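Local coordinates for type IV secretion system protein VirB11 (Brucella suis, PDB 2GZA) that hydrolyses ATP as the hexameric VirB11 ATPase of the type IV secretion system, part of the virulence machinery of this pathogen, at residues Ser145-Leu156 / Tyr345-Leu355. Numbering follows the deposited sequence.
Sequences SKSLTPFEQELL and YDPNTKRALSL
The Tyr345 ring meets Glu152 and Leu156 at its edge, where the backbone O of Glu152 lies in the ring plane and the backbone N of Leu156 close to it. Over the centre of one face sits Pro347 CD of the ring's own segment, 3.6 Å above the plane. Leu155 crosses the tyrosine at about a right angle, its CB 3.6 Å from Tyr345 CE2, while Leu156 CD1 reaches Tyr345 CD2. With CG anti to the backbone N (chi1 179°), the ring points across to Glu152, Leu155 and Leu156. Phe167 of helix 164-173 adds an edge-to-face ring contact, and Leu155 also packs against that helix. The carboxylate of Glu152 stands 77° from the ring plane. A water lies between Glu152 OE2 and Tyr345 OH, but so close to OE2 that the link is doubtful; a second is within hydrogen-bonding distance of Pro347 O and, farther off, of Glu152 OE2, without protons enough for every acceptor near it. Beside them, Pro347 CB lies 3.5 Å from Glu152 OE2.

All this belongs to the P-loop ATPase part of the chain, away from the predicted ATP site: the C-terminal helix 347-355 follows an outermost strand of the mixed sheet and lies against the segment leading into helix 153-160. Asp346 occupies the N-cap position; its OD2 accepts Thr349 OG1 from above the carboxylate plane, and its backbone O takes Thr349 N and Lys350 N. Farther along, the guanidinium of Arg351 has Ser147 CA at its edge, in plane, and Ser147 O near that plane. Bends at chi2 (81°) and chi3 let the arginine turn its NE and NH2 to Lys146 O, NH2 at 2.9 Å from that oxygen; both bonds are weak, as is a longer one from NE to Ser147 O. Past the arginine, Leu355 CD2 touches Ser147 CB at 3.8 Å, and Ser145 packs on Glu342 of a neighbouring subunit.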
ATOM      1  N   SER C 145     -36.853  -8.937   1.433  1.00 61.90           N
ATOM      2  CA  SER C 145     -36.058  -7.712   1.116  1.00 61.84           C
ATOM      3  C   SER C 145     -36.222  -7.180  -0.305  1.00 61.69           C
ATOM      4  O   SER C 145     -35.487  -7.510  -1.234  1.00 61.74           O
ATOM      5  CB  SER C 145     -34.592  -7.811   1.538  1.00 61.83           C
ATOM      6  OG  SER C 145     -34.103  -6.543   1.952  1.00 62.16           O
ATOM      7  N   LYS C 146     -37.232  -6.313  -0.377  1.00 61.47           N
ATOM      8  CA  LYS C 146     -37.696  -5.661  -1.576  1.00 61.26           C
ATOM      9  C   LYS C 146     -36.625  -4.828  -2.241  1.00 61.11           C
ATOM     10  O   LYS C 146     -35.983  -3.962  -1.643  1.00 61.16           O
ATOM     11  CB  LYS C 146     -38.936  -4.817  -1.293  1.00 61.25           C
ATOM     12  CG  LYS C 146     -39.832  -4.597  -2.511  1.00 61.31           C
ATOM     13  CD  LYS C 146     -39.841  -5.811  -3.430  1.00 61.14           C
ATOM     14  CE  LYS C 146     -40.104  -5.402  -4.875  1.00 61.04           C
ATOM     15  NZ  LYS C 146     -39.759  -6.478  -5.839  1.00 60.64           N
ATOM     16  N   SER C 147     -36.471  -5.136  -3.491  1.00 60.87           N
ATOM     17  CA  SER C 147     -35.523  -4.420  -4.343  1.00 60.61           C
ATOM     18  C   SER C 147     -35.972  -2.981  -4.600  1.00 60.24           C
ATOM     19  O   SER C 147     -35.185  -2.149  -5.061  1.00 60.20           O
ATOM     20  CB  SER C 147     -35.359  -5.153  -5.678  1.00 60.86           C
ATOM     21  OG  SER C 147     -35.196  -6.553  -5.493  1.00 61.25           O
ATOM     22  N   LEU C 148     -37.241  -2.709  -4.309  1.00 59.84           N
ATOM     23  CA  LEU C 148     -37.822  -1.378  -4.467  1.00 59.45           C
ATOM     24  C   LEU C 148     -37.884  -0.603  -3.149  1.00 59.06           C
ATOM     25  O   LEU C 148     -37.358  -1.044  -2.126  1.00 58.99           O
ATOM     26  CB  LEU C 148     -39.216  -1.472  -5.098  1.00 59.47           C
ATOM     27  CG  LEU C 148     -39.317  -1.547  -6.624  1.00 59.93           C
ATOM     28  CD1 LEU C 148     -40.676  -2.103  -7.055  1.00 60.37           C
ATOM     29  CD2 LEU C 148     -39.045  -0.185  -7.288  1.00 60.16           C
ATOM     30  N   THR C 149     -38.530   0.559  -3.208  1.00 58.54           N
ATOM     31  CA  THR C 149     -38.667   1.465  -2.076  1.00 58.04           C
ATOM     32  C   THR C 149     -40.054   1.286  -1.423  1.00 57.44           C
ATOM     33  O   THR C 149     -41.080   1.392  -2.094  1.00 57.62           O
ATOM     34  CB  THR C 149     -38.433   2.923  -2.540  1.00 58.20           C
ATOM     35  OG1 THR C 149     -37.316   2.979  -3.434  1.00 58.32           O
ATOM     36  CG2 THR C 149     -38.158   3.830  -1.369  1.00 58.60           C
ATOM     37  N   PRO C 150     -40.065   0.956  -0.124  1.00 56.72           N
ATOM     38  CA  PRO C 150     -41.308   0.646   0.580  1.00 56.12           C
ATOM     39  C   PRO C 150     -42.300   1.823   0.562  1.00 55.37           C
ATOM     40  O   PRO C 150     -43.240   1.862  -0.237  1.00 55.28           O
ATOM     41  CB  PRO C 150     -40.827   0.364   2.011  1.00 56.31           C
ATOM     42  CG  PRO C 150     -39.373   0.099   1.905  1.00 56.24           C
ATOM     43  CD  PRO C 150     -38.887   0.905   0.745  1.00 56.71           C
ATOM     44  N   PHE C 151     -42.044   2.760   1.478  1.00 54.45           N
ATOM     45  CA  PHE C 151     -42.727   4.013   1.720  1.00 53.24           C
ATOM     46  C   PHE C 151     -41.721   4.921   2.450  1.00 52.46           C
ATOM     47  O   PHE C 151     -41.903   5.418   3.573  1.00 52.43           O
ATOM     48  CB  PHE C 151     -44.014   3.818   2.507  1.00 53.37           C
ATOM     49  N   GLU C 152     -40.640   5.000   1.687  1.00 51.05           N
ATOM     50  CA  GLU C 152     -39.561   5.932   1.690  1.00 49.86           C
ATOM     51  C   GLU C 152     -40.042   6.802   0.537  1.00 48.99           C
ATOM     52  O   GLU C 152     -39.594   7.929   0.351  1.00 48.79           O
ATOM     53  CB  GLU C 152     -38.216   5.289   1.298  1.00 49.85           C
ATOM     54  CG  GLU C 152     -37.573   4.390   2.348  1.00 50.26           C
ATOM     55  CD  GLU C 152     -36.351   3.644   1.812  1.00 50.40           C
ATOM     56  OE1 GLU C 152     -36.510   2.826   0.884  1.00 49.92           O
ATOM     57  OE2 GLU C 152     -35.232   3.870   2.325  1.00 49.43           O
ATOM     58  N   GLN C 153     -40.976   6.250  -0.235  1.00 47.99           N
ATOM     59  CA  GLN C 153     -41.650   6.959  -1.313  1.00 46.84           C
ATOM     60  C   GLN C 153     -42.532   8.068  -0.745  1.00 46.10           C
ATOM     61  O   GLN C 153     -42.747   9.083  -1.407  1.00 45.79           O
ATOM     62  CB  GLN C 153     -42.497   6.008  -2.169  1.00 46.89           C
ATOM     63  CG  GLN C 153     -41.726   4.897  -2.890  1.00 46.82           C
ATOM     64  CD  GLN C 153     -41.017   5.354  -4.160  1.00 46.87           C
ATOM     65  OE1 GLN C 153     -40.924   6.553  -4.441  1.00 46.57           O
ATOM     66  NE2 GLN C 153     -40.479   4.461  -4.989  1.00 46.98           N
ATOM     67  N   GLU C 154     -43.048   7.868   0.470  1.00 45.31           N
ATOM     68  CA  GLU C 154     -43.757   8.931   1.186  1.00 44.51           C
ATOM     69  C   GLU C 154     -42.809  10.089   1.496  1.00 44.00           C
ATOM     70  O   GLU C 154     -43.136  11.247   1.247  1.00 43.85           O
ATOM     71  CB  GLU C 154     -44.400   8.413   2.467  1.00 44.48           C
ATOM     72  CG  GLU C 154     -45.062   9.513   3.278  1.00 44.33           C
ATOM     73  CD  GLU C 154     -45.579   9.039   4.610  1.00 44.50           C
ATOM     74  OE1 GLU C 154     -45.587   7.812   4.857  1.00 44.72           O
ATOM     75  OE2 GLU C 154     -45.988   9.899   5.412  1.00 44.60           O
ATOM     76  N   LEU C 155     -41.638   9.762   2.034  1.00 43.37           N
ATOM     77  CA  LEU C 155     -40.601  10.752   2.300  1.00 42.76           C
ATOM     78  C   LEU C 155     -40.132  11.451   1.032  1.00 42.55           C
ATOM     79  O   LEU C 155     -39.974  12.674   1.009  1.00 42.38           O
ATOM     80  CB  LEU C 155     -39.413  10.101   2.997  1.00 42.58           C
ATOM     81  CG  LEU C 155     -39.520  10.001   4.508  1.00 42.19           C
ATOM     82  CD1 LEU C 155     -38.426   9.115   5.061  1.00 41.46           C
ATOM     83  CD2 LEU C 155     -39.485  11.389   5.124  1.00 42.15           C
ATOM     84  N   LEU C 156     -39.921  10.667  -0.016  1.00 42.32           N
ATOM     85  CA  LEU C 156     -39.442  11.178  -1.289  1.00 42.19           C
ATOM     86  C   LEU C 156     -40.448  12.124  -1.933  1.00 42.21           C
ATOM     87  O   LEU C 156     -40.057  13.108  -2.557  1.00 42.38           O
ATOM     88  CB  LEU C 156     -39.092  10.021  -2.225  1.00 42.21           C
ATOM     89  CG  LEU C 156     -38.052  10.194  -3.339  1.00 42.31           C
ATOM     90  CD1 LEU C 156     -36.838  11.022  -2.914  1.00 42.56           C
ATOM     91  CD2 LEU C 156     -37.606   8.825  -3.826  1.00 41.91           C
ATOM     92  N   TYR C 345     -31.525  13.543   0.409  1.00 38.31           N
ATOM     93  CA  TYR C 345     -32.168  12.264   0.666  1.00 38.63           C
ATOM     94  C   TYR C 345     -32.165  11.461  -0.625  1.00 39.12           C
ATOM     95  O   TYR C 345     -32.753  11.882  -1.616  1.00 39.04           O
ATOM     96  CB  TYR C 345     -33.590  12.486   1.189  1.00 38.42           C
ATOM     97  CG  TYR C 345     -34.384  11.233   1.467  1.00 37.86           C
ATOM     98  CD1 TYR C 345     -33.925  10.272   2.364  1.00 37.45           C
ATOM     99  CD2 TYR C 345     -35.614  11.020   0.852  1.00 37.99           C
ATOM    100  CE1 TYR C 345     -34.669   9.124   2.628  1.00 37.51           C
ATOM    101  CE2 TYR C 345     -36.362   9.873   1.106  1.00 37.46           C
ATOM    102  CZ  TYR C 345     -35.884   8.933   1.993  1.00 37.68           C
ATOM    103  OH  TYR C 345     -36.628   7.805   2.244  1.00 38.25           O
ATOM    104  N   ASP C 346     -31.489  10.316  -0.620  1.00 39.92           N
ATOM    105  CA  ASP C 346     -31.381   9.485  -1.815  1.00 40.77           C
ATOM    106  C   ASP C 346     -31.442   7.976  -1.513  1.00 41.33           C
ATOM    107  O   ASP C 346     -30.428   7.286  -1.615  1.00 41.26           O
ATOM    108  CB  ASP C 346     -30.105   9.854  -2.583  1.00 40.65           C
ATOM    109  CG  ASP C 346     -30.096   9.342  -4.013  1.00 40.94           C
ATOM    110  OD1 ASP C 346     -31.132   8.840  -4.507  1.00 41.33           O
ATOM    111  OD2 ASP C 346     -29.032   9.448  -4.651  1.00 41.07           O
ATOM    112  N   PRO C 347     -32.640   7.460  -1.164  1.00 42.18           N
ATOM    113  CA  PRO C 347     -32.804   6.041  -0.816  1.00 43.02           C
ATOM    114  C   PRO C 347     -32.538   5.131  -2.013  1.00 43.95           C
ATOM    115  O   PRO C 347     -32.244   3.946  -1.848  1.00 44.00           O
ATOM    116  CB  PRO C 347     -34.267   5.950  -0.379  1.00 42.98           C
ATOM    117  CG  PRO C 347     -34.932   7.110  -1.017  1.00 42.69           C
ATOM    118  CD  PRO C 347     -33.912   8.197  -1.093  1.00 42.11           C
ATOM    119  N   ASN C 348     -32.637   5.715  -3.201  1.00 44.67           N
ATOM    120  CA  ASN C 348     -32.336   5.044  -4.452  1.00 45.61           C
ATOM    121  C   ASN C 348     -30.863   4.678  -4.613  1.00 46.22           C
ATOM    122  O   ASN C 348     -30.544   3.716  -5.298  1.00 46.60           O
ATOM    123  CB  ASN C 348     -32.789   5.907  -5.639  1.00 45.50           C
ATOM    124  CG  ASN C 348     -34.245   5.661  -6.023  1.00 45.34           C
ATOM    125  OD1 ASN C 348     -34.606   4.574  -6.468  1.00 45.20           O
ATOM    126  ND2 ASN C 348     -35.077   6.679  -5.871  1.00 44.88           N
ATOM    127  N   THR C 349     -29.961   5.440  -4.002  1.00 46.67           N
ATOM    128  CA  THR C 349     -28.548   5.095  -4.083  1.00 47.04           C
ATOM    129  C   THR C 349     -28.201   4.172  -2.933  1.00 47.12           C
ATOM    130  O   THR C 349     -27.446   3.219  -3.101  1.00 47.38           O
ATOM    131  CB  THR C 349     -27.632   6.361  -4.168  1.00 46.92           C
ATOM    132  OG1 THR C 349     -28.033   7.168  -5.280  1.00 46.97           O
ATOM    133  CG2 THR C 349     -26.164   5.984  -4.368  1.00 46.56           C
ATOM    134  N   LYS C 350     -28.763   4.460  -1.772  1.00 46.37           N
ATOM    135  CA  LYS C 350     -28.728   3.499  -0.696  1.00 46.04           C
ATOM    136  C   LYS C 350     -29.138   2.143  -1.300  1.00 46.26           C
ATOM    137  O   LYS C 350     -28.447   1.151  -1.120  1.00 46.31           O
ATOM    138  CB  LYS C 350     -29.668   3.929   0.429  1.00 45.60           C
ATOM    139  CG  LYS C 350     -29.588   3.069   1.653  1.00 43.62           C
ATOM    140  CD  LYS C 350     -30.392   3.666   2.766  1.00 40.93           C
ATOM    141  CE  LYS C 350     -30.585   2.657   3.864  1.00 39.89           C
ATOM    142  NZ  LYS C 350     -30.815   3.323   5.151  1.00 37.66           N
ATOM    143  N   ARG C 351     -30.222   2.134  -2.068  1.00 46.70           N
ATOM    144  CA  ARG C 351     -30.780   0.910  -2.653  1.00 46.95           C
ATOM    145  C   ARG C 351     -29.814   0.239  -3.614  1.00 47.02           C
ATOM    146  O   ARG C 351     -29.328  -0.860  -3.339  1.00 46.99           O
ATOM    147  CB  ARG C 351     -32.096   1.208  -3.365  1.00 47.10           C
ATOM    148  CG  ARG C 351     -33.000  -0.001  -3.521  1.00 47.96           C
ATOM    149  CD  ARG C 351     -33.779  -0.275  -2.247  1.00 49.46           C
ATOM    150  NE  ARG C 351     -33.832  -1.704  -1.959  1.00 50.88           N
ATOM    151  CZ  ARG C 351     -33.135  -2.310  -1.002  1.00 51.47           C
ATOM    152  NH1 ARG C 351     -32.332  -1.617  -0.205  1.00 50.99           N
ATOM    153  NH2 ARG C 351     -33.255  -3.622  -0.837  1.00 52.50           N
ATOM    154  N   ALA C 352     -29.546   0.905  -4.735  1.00 47.16           N
ATOM    155  CA  ALA C 352     -28.637   0.385  -5.748  1.00 47.36           C
ATOM    156  C   ALA C 352     -27.400  -0.228  -5.092  1.00 47.64           C
ATOM    157  O   ALA C 352     -27.150  -1.429  -5.235  1.00 47.70           O
ATOM    158  CB  ALA C 352     -28.257   1.480  -6.736  1.00 47.25           C
ATOM    159  N   LEU C 353     -26.672   0.600  -4.341  1.00 47.85           N
ATOM    160  CA  LEU C 353     -25.483   0.199  -3.584  1.00 48.02           C
ATOM    161  C   LEU C 353     -25.656  -1.081  -2.765  1.00 48.36           C
ATOM    162  O   LEU C 353     -24.874  -2.015  -2.906  1.00 48.26           O
ATOM    163  CB  LEU C 353     -25.045   1.336  -2.661  1.00 47.81           C
ATOM    164  CG  LEU C 353     -23.954   2.334  -3.062  1.00 47.90           C
ATOM    165  CD1 LEU C 353     -23.902   2.651  -4.555  1.00 47.97           C
ATOM    166  CD2 LEU C 353     -24.131   3.603  -2.248  1.00 47.52           C
ATOM    167  N   SER C 354     -26.673  -1.119  -1.909  1.00 48.85           N
ATOM    168  CA  SER C 354     -26.887  -2.265  -1.018  1.00 49.50           C
ATOM    169  C   SER C 354     -27.264  -3.523  -1.789  1.00 50.01           C
ATOM    170  O   SER C 354     -27.216  -4.631  -1.254  1.00 50.14           O
ATOM    171  CB  SER C 354     -27.951  -1.953   0.037  1.00 49.42           C
ATOM    172  OG  SER C 354     -29.201  -1.679  -0.557  1.00 49.40           O
ATOM    173  N   LEU C 355     -27.614  -3.337  -3.054  1.00 50.59           N
ATOM    174  CA  LEU C 355     -28.054  -4.422  -3.913  1.00 51.07           C
ATOM    175  C   LEU C 355     -26.984  -4.744  -4.954  1.00 51.45           C
ATOM    176  O   LEU C 355     -27.102  -5.729  -5.689  1.00 51.45           O
ATOM    177  CB  LEU C 355     -29.347  -4.007  -4.609  1.00 50.97           C
ATOM    178  CG  LEU C 355     -30.569  -4.915  -4.513  1.00 50.95           C
ATOM    179  CD1 LEU C 355     -31.043  -5.056  -3.070  1.00 51.02           C
ATOM    180  CD2 LEU C 355     -31.671  -4.346  -5.377  1.00 51.21           C
TER
HETATM  181  O   HOH W   1     -34.847   6.042   3.316  1.00 25.42           O
HETATM  182  O   HOH W   2     -33.061   2.751   0.321  1.00 38.12           O